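Local coordinates for protein acyl-CoA thioesterase (Alicyclobacillus acidocaldarius subsp. acidocaldarius, PDB 3RQB) that is of unknown function but adopts a hotdog fold and probably hydrolyses acyl-CoA thioesters, at residues T16-D21 and L49-S54. Residues are numbered along the deposited sequence; the frame is centred on the assembly and turned at random.
Sequences TALSFD and LKAAMS
L18 reaches toward the C-terminal part of helix 41-53 and touches it with a single methyl, a compact illustration of how a connecting segment can be fitted to a helix by apolar contact alone. Its CD1 lies 3.8 Å from A51 N, against the helix backbone, and 4.2 Å from A51 CB. The same methyl is 4.2 Å from K50 CB, so it meets two successive residues of the helix. With CG beside the backbone N (chi1 -58°) and an extended second torsion, the leucine sends one branch at the helix.

A second apolar contact lies two residues earlier, where T16 CB faces K50 CG at 4.1 Å. Only the aliphatic base of the lysine takes part: bends in the middle of its chain lead it away from the segment 16-21, and the amine makes a weak, long ion pair with D181. The threonine hydroxyl is likewise engaged elsewhere, hydrogen-bonded to F12 O in the preceding helix 11-15.

No hydrogen bond joins the two segments; within 49-54, K50 O accepts from both S54 N and S54 OG, each at 2.6 Å. The hydroxyl approaches from above the carbonyl plane, with a C=O...OG angle of 126°.

Around this small contact, the segment 16-21 carries the chain from helix 11-15 into strand 19-20, whose S19 pairs through its backbone with H26 of strand 25-28. F25 of that strand touches both L18 and A51, joining the two sides. Deeper in, A51 and A52 pack on strand 91-100, while A52 and L49 meet F112 of strand 103-113, consistent with 41-53 being the central helix wrapped by the N-terminal hotdog sheet.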
loop_
_atom_site.group_PDB
_atom_site.type_symbol
_atom_site.label_atom_id
_atom_site.label_comp_id
_atom_site.label_asym_id
_atom_site.label_seq_id
_atom_site.Cartn_x
_atom_site.Cartn_y
_atom_site.Cartn_z
ATOM N N THR B 16 21.821 0.361 7.909
ATOM C CA THR B 16 21.156 1.539 7.362
ATOM C C THR B 16 22.047 2.770 7.421
ATOM O O THR B 16 21.602 3.880 7.118
ATOM C CB THR B 16 19.841 1.841 8.082
ATOM O OG1 THR B 16 20.120 2.282 9.418
ATOM C CG2 THR B 16 18.940 0.597 8.103
ATOM N N ALA B 17 23.290 2.588 7.854
ATOM C CA ALA B 17 24.246 3.686 7.829
ATOM C C ALA B 17 24.395 4.173 6.389
ATOM O O ALA B 17 24.624 3.373 5.474
ATOM C CB ALA B 17 25.595 3.246 8.397
ATOM N N LEU B 18 24.246 5.482 6.197
ATOM C CA LEU B 18 24.393 6.099 4.884
ATOM C C LEU B 18 25.381 7.252 4.951
ATOM O O LEU B 18 25.776 7.703 6.034
ATOM C CB LEU B 18 23.056 6.628 4.361
ATOM C CG LEU B 18 21.908 5.628 4.205
ATOM C CD1 LEU B 18 20.664 6.279 3.604
ATOM C CD2 LEU B 18 22.359 4.437 3.365
ATOM N N SER B 19 25.806 7.711 3.783
ATOM C CA SER B 19 26.565 8.941 3.707
ATOM C C SER B 19 26.004 9.765 2.563
ATOM O O SER B 19 25.486 9.226 1.586
ATOM C CB SER B 19 28.048 8.659 3.481
ATOM O OG SER B 19 28.315 8.466 2.103
ATOM N N PHE B 20 26.101 11.078 2.691
ATOM C CA PHE B 20 25.609 11.966 1.656
ATOM C C PHE B 20 26.762 12.721 1.028
ATOM O O PHE B 20 27.553 13.350 1.735
ATOM C CB PHE B 20 24.607 12.949 2.245
ATOM C CG PHE B 20 23.861 13.733 1.216
ATOM C CD1 PHE B 20 23.119 13.090 0.245
ATOM C CD2 PHE B 20 23.887 15.109 1.223
ATOM C CE1 PHE B 20 22.417 13.808 -0.708
ATOM C CE2 PHE B 20 23.184 15.831 0.274
ATOM C CZ PHE B 20 22.450 15.176 -0.694
ATOM N N ASP B 21 26.876 12.641 -0.295
ATOM C CA ASP B 21 27.915 13.391 -0.994
ATOM C C ASP B 21 27.374 14.721 -1.501
ATOM O O ASP B 21 28.108 15.527 -2.072
ATOM C CB ASP B 21 28.532 12.583 -2.144
ATOM C CG ASP B 21 27.531 12.246 -3.235
ATOM O OD1 ASP B 21 26.463 12.883 -3.287
ATOM O OD2 ASP B 21 27.825 11.344 -4.047
ATOM N N LEU B 49 14.021 4.565 3.623
ATOM C CA LEU B 49 13.393 5.630 4.417
ATOM C C LEU B 49 14.382 6.630 5.044
ATOM O O LEU B 49 14.138 7.853 5.055
ATOM C CB LEU B 49 12.514 5.011 5.504
ATOM C CG LEU B 49 11.754 5.970 6.423
ATOM C CD1 LEU B 49 10.740 6.795 5.640
ATOM C CD2 LEU B 49 11.067 5.189 7.535
ATOM N N LYS B 50 15.490 6.107 5.567
ATOM C CA LYS B 50 16.519 6.948 6.157
ATOM C C LYS B 50 16.952 7.988 5.153
ATOM O O LYS B 50 17.139 9.146 5.505
ATOM C CB LYS B 50 17.729 6.125 6.586
ATOM C CG LYS B 50 17.426 5.126 7.678
ATOM C CD LYS B 50 16.690 5.782 8.837
ATOM C CE LYS B 50 17.594 6.710 9.637
ATOM N NZ LYS B 50 16.852 7.341 10.771
ATOM N N ALA B 51 17.079 7.571 3.896
ATOM C CA ALA B 51 17.546 8.459 2.835
ATOM C C ALA B 51 16.776 9.766 2.858
ATOM O O ALA B 51 17.377 10.834 2.924
ATOM C CB ALA B 51 17.392 7.792 1.482
ATOM N N ALA B 52 15.448 9.670 2.820
ATOM C CA ALA B 52 14.579 10.842 2.837
ATOM C C ALA B 52 14.637 11.510 4.195
ATOM O O ALA B 52 14.645 12.740 4.286
ATOM C CB ALA B 52 13.144 10.459 2.505
HETATM N N MSE B 53 14.667 10.704 5.252
HETATM C CA MSE B 53 14.816 11.251 6.600
HETATM C C MSE B 53 16.085 12.100 6.763
HETATM O O MSE B 53 16.062 13.179 7.374
HETATM C CB MSE B 53 14.820 10.130 7.621
HETATM C CG MSE B 53 13.490 9.470 7.802
HETATM SE SE MSE B 53 13.380 8.834 9.618
HETATM C CE MSE B 53 13.152 10.578 10.483
ATOM N N SER B 54 17.185 11.602 6.208
ATOM C CA SER B 54 18.479 12.267 6.295
ATOM C C SER B 54 18.616 13.410 5.297
ATOM O O SER B 54 19.586 14.175 5.333
ATOM C CB SER B 54 19.591 11.262 6.058
ATOM O OG SER B 54 19.295 10.046 6.713
#